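Local coordinates for pesticidal crystal protein Cry2Aa (Bacillus thuringiensis serovar kurstaki, PDB 1I5P) that binds midgut epithelial cells of dipteran and lepidopteran larvae and promotes their colloid-osmotic lysis as a three-domain insecticidal delta-endotoxin, at residues D437-N449 and I499-I512. Sequence-based numbering, arbitrary orientation.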
loop_
_atom_site.group_PDB
_atom_site.type_symbol
_atom_site.label_atom_id
_atom_site.label_comp_id
_atom_site.label_asym_id
_atom_site.label_seq_id
_atom_site.Cartn_x
_atom_site.Cartn_y
_atom_site.Cartn_z
ATOM N N ASP A 437 14.170 -13.602 -17.817
ATOM C CA ASP A 437 13.705 -12.347 -17.236
ATOM C C ASP A 437 13.302 -12.577 -15.785
ATOM O O ASP A 437 13.652 -11.789 -14.909
ATOM C CB ASP A 437 12.518 -11.785 -18.025
ATOM C CG ASP A 437 12.945 -10.996 -19.252
ATOM O OD1 ASP A 437 13.901 -10.202 -19.147
ATOM O OD2 ASP A 437 12.310 -11.161 -20.319
ATOM N N LEU A 438 12.590 -13.675 -15.536
ATOM C CA LEU A 438 12.136 -14.005 -14.187
ATOM C C LEU A 438 13.289 -14.185 -13.206
ATOM O O LEU A 438 13.126 -14.009 -11.998
ATOM C CB LEU A 438 11.301 -15.288 -14.207
ATOM C CG LEU A 438 9.974 -15.272 -14.965
ATOM C CD1 LEU A 438 9.428 -16.690 -15.055
ATOM C CD2 LEU A 438 8.990 -14.357 -14.260
ATOM N N THR A 439 14.452 -14.534 -13.737
ATOM C CA THR A 439 15.631 -14.762 -12.914
ATOM C C THR A 439 16.451 -13.496 -12.667
ATOM O O THR A 439 17.370 -13.500 -11.849
ATOM C CB THR A 439 16.549 -15.812 -13.569
ATOM O OG1 THR A 439 17.699 -16.024 -12.747
ATOM C CG2 THR A 439 17.002 -15.334 -14.933
ATOM N N ARG A 440 16.118 -12.419 -13.369
ATOM C CA ARG A 440 16.847 -11.169 -13.215
ATOM C C ARG A 440 15.949 -9.973 -12.922
ATOM O O ARG A 440 15.488 -9.287 -13.833
ATOM C CB ARG A 440 17.682 -10.912 -14.471
ATOM C CG ARG A 440 18.736 -11.981 -14.650
ATOM C CD ARG A 440 19.251 -12.103 -16.067
ATOM N NE ARG A 440 19.929 -13.389 -16.201
ATOM C CZ ARG A 440 20.724 -13.730 -17.208
ATOM N NH1 ARG A 440 20.958 -12.876 -18.196
ATOM N NH2 ARG A 440 21.293 -14.931 -17.219
ATOM N N PRO A 441 15.693 -9.706 -11.634
ATOM C CA PRO A 441 14.848 -8.585 -11.221
ATOM C C PRO A 441 15.399 -7.274 -11.757
ATOM O O PRO A 441 16.607 -7.111 -11.866
ATOM C CB PRO A 441 14.912 -8.657 -9.701
ATOM C CG PRO A 441 15.040 -10.122 -9.456
ATOM C CD PRO A 441 16.109 -10.490 -10.461
ATOM N N LEU A 442 14.514 -6.344 -12.097
ATOM C CA LEU A 442 14.955 -5.050 -12.610
ATOM C C LEU A 442 15.448 -4.145 -11.492
ATOM O O LEU A 442 15.039 -4.295 -10.340
ATOM C CB LEU A 442 13.813 -4.344 -13.340
ATOM C CG LEU A 442 13.441 -4.836 -14.734
ATOM C CD1 LEU A 442 13.179 -6.326 -14.710
ATOM C CD2 LEU A 442 12.213 -4.081 -15.206
ATOM N N HIS A 443 16.340 -3.214 -11.827
ATOM C CA HIS A 443 16.836 -2.276 -10.831
ATOM C C HIS A 443 15.931 -1.055 -10.888
ATOM O O HIS A 443 14.990 -1.016 -11.690
ATOM C CB HIS A 443 18.302 -1.896 -11.102
ATOM C CG HIS A 443 18.534 -1.199 -12.408
ATOM N ND1 HIS A 443 18.151 0.105 -12.637
ATOM C CD2 HIS A 443 19.139 -1.618 -13.544
ATOM C CE1 HIS A 443 18.512 0.460 -13.857
ATOM N NE2 HIS A 443 19.113 -0.568 -14.429
ATOM N N TYR A 444 16.199 -0.066 -10.038
ATOM C CA TYR A 444 15.389 1.146 -9.987
ATOM C C TYR A 444 15.222 1.778 -11.373
ATOM O O TYR A 444 16.203 2.097 -12.047
ATOM C CB TYR A 444 16.024 2.155 -9.030
ATOM C CG TYR A 444 15.134 3.332 -8.698
ATOM C CD1 TYR A 444 14.080 3.203 -7.787
ATOM C CD2 TYR A 444 15.344 4.577 -9.295
ATOM C CE1 TYR A 444 13.257 4.291 -7.476
ATOM C CE2 TYR A 444 14.529 5.670 -8.995
ATOM C CZ TYR A 444 13.489 5.518 -8.080
ATOM O OH TYR A 444 12.694 6.595 -7.772
ATOM N N ASN A 445 13.968 1.948 -11.787
ATOM C CA ASN A 445 13.639 2.540 -13.078
ATOM C C ASN A 445 14.389 1.950 -14.261
ATOM O O ASN A 445 14.673 2.650 -15.232
ATOM C CB ASN A 445 13.866 4.058 -13.045
ATOM C CG ASN A 445 12.818 4.784 -12.229
ATOM O OD1 ASN A 445 12.867 6.007 -12.076
ATOM N ND2 ASN A 445 11.857 4.034 -11.703
ATOM N N GLN A 446 14.716 0.668 -14.190
ATOM C CA GLN A 446 15.405 0.048 -15.305
ATOM C C GLN A 446 14.448 -0.076 -16.471
ATOM O O GLN A 446 13.307 -0.504 -16.305
ATOM C CB GLN A 446 15.922 -1.341 -14.936
ATOM C CG GLN A 446 16.339 -2.170 -16.149
ATOM C CD GLN A 446 17.222 -3.342 -15.783
ATOM O OE1 GLN A 446 17.069 -3.944 -14.719
ATOM N NE2 GLN A 446 18.144 -3.684 -16.674
ATOM N N ILE A 447 14.914 0.312 -17.650
ATOM C CA ILE A 447 14.097 0.216 -18.843
ATOM C C ILE A 447 14.546 -1.017 -19.614
ATOM O O ILE A 447 15.592 -1.013 -20.260
ATOM C CB ILE A 447 14.248 1.465 -19.731
ATOM C CG1 ILE A 447 13.826 2.713 -18.948
ATOM C CG2 ILE A 447 13.408 1.310 -20.989
ATOM C CD1 ILE A 447 12.378 2.691 -18.461
ATOM N N ARG A 448 13.759 -2.081 -19.520
ATOM C CA ARG A 448 14.075 -3.324 -20.215
ATOM C C ARG A 448 12.818 -3.808 -20.929
ATOM O O ARG A 448 11.717 -3.726 -20.379
ATOM C CB ARG A 448 14.543 -4.393 -19.218
ATOM C CG ARG A 448 15.339 -5.528 -19.851
ATOM C CD ARG A 448 15.236 -6.830 -19.048
ATOM N NE ARG A 448 15.834 -6.757 -17.713
ATOM C CZ ARG A 448 15.676 -7.692 -16.776
ATOM N NH1 ARG A 448 14.937 -8.764 -17.030
ATOM N NH2 ARG A 448 16.253 -7.561 -15.589
ATOM N N ASN A 449 12.969 -4.299 -22.153
ATOM C CA ASN A 449 11.819 -4.795 -22.902
ATOM C C ASN A 449 11.483 -6.222 -22.481
ATOM O O ASN A 449 12.316 -7.119 -22.580
ATOM C CB ASN A 449 12.102 -4.753 -24.403
ATOM C CG ASN A 449 12.350 -3.348 -24.911
ATOM O OD1 ASN A 449 11.788 -2.378 -24.398
ATOM N ND2 ASN A 449 13.185 -3.233 -25.941
ATOM N N ILE A 499 10.744 5.644 -2.566
ATOM C CA ILE A 499 10.581 5.300 -3.974
ATOM C C ILE A 499 10.259 6.527 -4.822
ATOM O O ILE A 499 10.590 6.579 -6.011
ATOM C CB ILE A 499 9.445 4.258 -4.179
ATOM C CG1 ILE A 499 9.685 3.026 -3.292
ATOM C CG2 ILE A 499 9.350 3.872 -5.653
ATOM C CD1 ILE A 499 11.093 2.461 -3.351
ATOM N N HIS A 500 9.629 7.518 -4.198
ATOM C CA HIS A 500 9.218 8.744 -4.881
ATOM C C HIS A 500 10.307 9.807 -4.891
ATOM O O HIS A 500 10.098 10.941 -4.449
ATOM C CB HIS A 500 7.960 9.292 -4.212
ATOM C CG HIS A 500 6.796 8.354 -4.264
ATOM N ND1 HIS A 500 5.717 8.456 -3.411
ATOM C CD2 HIS A 500 6.522 7.319 -5.095
ATOM C CE1 HIS A 500 4.829 7.528 -3.716
ATOM N NE2 HIS A 500 5.291 6.825 -4.734
ATOM N N ALA A 501 11.469 9.438 -5.411
ATOM C CA ALA A 501 12.591 10.355 -5.470
ATOM C C ALA A 501 12.579 11.219 -6.717
ATOM O O ALA A 501 11.951 10.882 -7.723
ATOM C CB ALA A 501 13.894 9.577 -5.404
ATOM N N THR A 502 13.268 12.349 -6.639
ATOM C CA THR A 502 13.390 13.240 -7.783
ATOM C C THR A 502 14.352 12.547 -8.739
ATOM O O THR A 502 14.140 12.518 -9.952
ATOM C CB THR A 502 13.998 14.591 -7.373
ATOM O OG1 THR A 502 13.100 15.265 -6.483
ATOM C CG2 THR A 502 14.253 15.455 -8.600
ATOM N N GLN A 503 15.414 11.988 -8.166
ATOM C CA GLN A 503 16.431 11.279 -8.931
ATOM C C GLN A 503 17.352 10.493 -8.004
ATOM O O GLN A 503 17.531 10.851 -6.839
ATOM C CB GLN A 503 17.267 12.258 -9.768
ATOM C CG GLN A 503 18.044 13.295 -8.970
ATOM C CD GLN A 503 19.011 14.081 -9.844
ATOM O OE1 GLN A 503 19.918 13.510 -10.451
ATOM N NE2 GLN A 503 18.813 15.392 -9.922
ATOM N N VAL A 504 17.922 9.416 -8.536
ATOM C CA VAL A 504 18.838 8.563 -7.787
ATOM C C VAL A 504 19.985 8.175 -8.713
ATOM O O VAL A 504 19.755 7.851 -9.875
ATOM C CB VAL A 504 18.142 7.256 -7.321
ATOM C CG1 VAL A 504 19.068 6.477 -6.389
ATOM C CG2 VAL A 504 16.825 7.574 -6.628
ATOM N N ASN A 505 21.217 8.219 -8.219
ATOM C CA ASN A 505 22.349 7.813 -9.046
ATOM C C ASN A 505 22.650 6.345 -8.750
ATOM O O ASN A 505 22.011 5.747 -7.881
ATOM C CB ASN A 505 23.578 8.693 -8.771
ATOM C CG ASN A 505 24.032 8.649 -7.327
ATOM O OD1 ASN A 505 24.957 9.365 -6.945
ATOM N ND2 ASN A 505 23.396 7.815 -6.521
ATOM N N ASN A 506 23.610 5.761 -9.462
ATOM C CA ASN A 506 23.943 4.357 -9.254
ATOM C C ASN A 506 22.655 3.539 -9.377
ATOM O O ASN A 506 22.424 2.605 -8.613
ATOM C CB ASN A 506 24.543 4.152 -7.855
ATOM C CG ASN A 506 25.891 4.843 -7.679
ATOM O OD1 ASN A 506 26.360 5.034 -6.553
ATOM N ND2 ASN A 506 26.523 5.203 -8.786
ATOM N N GLN A 507 21.812 3.892 -10.342
ATOM C CA GLN A 507 20.541 3.193 -10.523
ATOM C C GLN A 507 20.663 1.706 -10.837
ATOM O O GLN A 507 19.783 0.927 -10.471
ATOM C CB GLN A 507 19.702 3.881 -11.603
ATOM C CG GLN A 507 19.216 5.263 -11.190
ATOM C CD GLN A 507 18.453 5.971 -12.291
ATOM O OE1 GLN A 507 17.217 5.992 -12.302
ATOM N NE2 GLN A 507 19.187 6.559 -13.228
ATOM N N THR A 508 21.746 1.302 -11.497
ATOM C CA THR A 508 21.913 -0.108 -11.834
ATOM C C THR A 508 22.223 -0.947 -10.606
ATOM O O THR A 508 22.112 -2.173 -10.644
ATOM C CB THR A 508 23.046 -0.326 -12.848
ATOM O OG1 THR A 508 24.290 0.079 -12.263
ATOM C CG2 THR A 508 22.786 0.470 -14.117
ATOM N N ARG A 509 22.616 -0.282 -9.522
ATOM C CA ARG A 509 22.944 -0.967 -8.281
ATOM C C ARG A 509 21.933 -0.633 -7.186
ATOM O O ARG A 509 22.176 -0.889 -6.011
ATOM C CB ARG A 509 24.352 -0.575 -7.816
ATOM C CG ARG A 509 25.463 -0.795 -8.853
ATOM C CD ARG A 509 25.951 -2.233 -8.886
ATOM N NE ARG A 509 26.438 -2.665 -7.579
ATOM C CZ ARG A 509 27.536 -2.201 -6.990
ATOM N NH1 ARG A 509 28.284 -1.282 -7.591
ATOM N NH2 ARG A 509 27.873 -2.644 -5.787
ATOM N N THR A 510 20.795 -0.065 -7.572
ATOM C CA THR A 510 19.753 0.301 -6.611
ATOM C C THR A 510 18.470 -0.449 -6.944
ATOM O O THR A 510 17.995 -0.403 -8.077
ATOM C CB THR A 510 19.475 1.823 -6.641
ATOM O OG1 THR A 510 20.659 2.529 -6.251
ATOM C CG2 THR A 510 18.335 2.183 -5.688
ATOM N N PHE A 511 17.902 -1.126 -5.951
ATOM C CA PHE A 511 16.691 -1.908 -6.173
ATOM C C PHE A 511 15.557 -1.621 -5.201
ATOM O O PHE A 511 15.774 -1.206 -4.068
ATOM C CB PHE A 511 17.014 -3.408 -6.100
ATOM C CG PHE A 511 18.125 -3.838 -7.014
ATOM C CD1 PHE A 511 19.451 -3.573 -6.689
ATOM C CD2 PHE A 511 17.841 -4.478 -8.216
ATOM C CE1 PHE A 511 20.484 -3.941 -7.547
ATOM C CE2 PHE A 511 18.867 -4.850 -9.085
ATOM C CZ PHE A 511 20.194 -4.578 -8.749
ATOM N N ILE A 512 14.337 -1.855 -5.667
ATOM C CA ILE A 512 13.166 -1.682 -4.825
ATOM C C ILE A 512 13.030 -3.026 -4.125
ATOM O O ILE A 512 13.069 -4.066 -4.773
ATOM C CB ILE A 512 11.913 -1.376 -5.670
ATOM C CG1 ILE A 512 12.106 -0.036 -6.386
ATOM C CG2 ILE A 512 10.674 -1.341 -4.784
ATOM C CD1 ILE A 512 10.958 0.363 -7.288
HETATM O O HOH W 1 13.924 -2.468 -8.674
#
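Tyr444 is gripped at both ends by hydrogen bonds to 499-512. Its backbone N donates to Thr510 O at 2.7 Å, nearly straight at 165°. Its OH donates to Ile499 O, also 2.7 Å away and level with the ring plane. With CG anti to the backbone N (chi1 -169°), the ring extends away from the backbone bond and carries OH to Ile499 O. A water extends the backbone pairing: it donates to Leu442 O and accepts from Ile512 N.

Apolar contacts line the Tyr444 ring. Ile512 CG1 meets the edge at CD1, while Val504 CG2 lies 3.8 Å from CE2. Outside the two segments, Leu523 of strand 522-525 and Asn305 also touch this side chain.

The contact joins the middle domain, a beta prism, to the C-terminal jelly-roll sandwich. The loop after helix 435-438 packs on the edge formed by strand 510-513, which pairs with strand 522-525 in the sheet.

Two CH-pi contacts lie beside the Tyr444 bonds, both made through His443. Thr508 CA sits over one face of the His443 imidazole, 3.6 Å from its centroid, and Gln446 CB covers the opposite face. His443 CB in turn lies over a face of the Phe511 ring, 4.1 Å from the centroid. His443 ND1 donates to Tyr444 O within its own loop, which helps fix the imidazole's rotation. Gln446 OE1 accepts from His443 N, bracing the same turn.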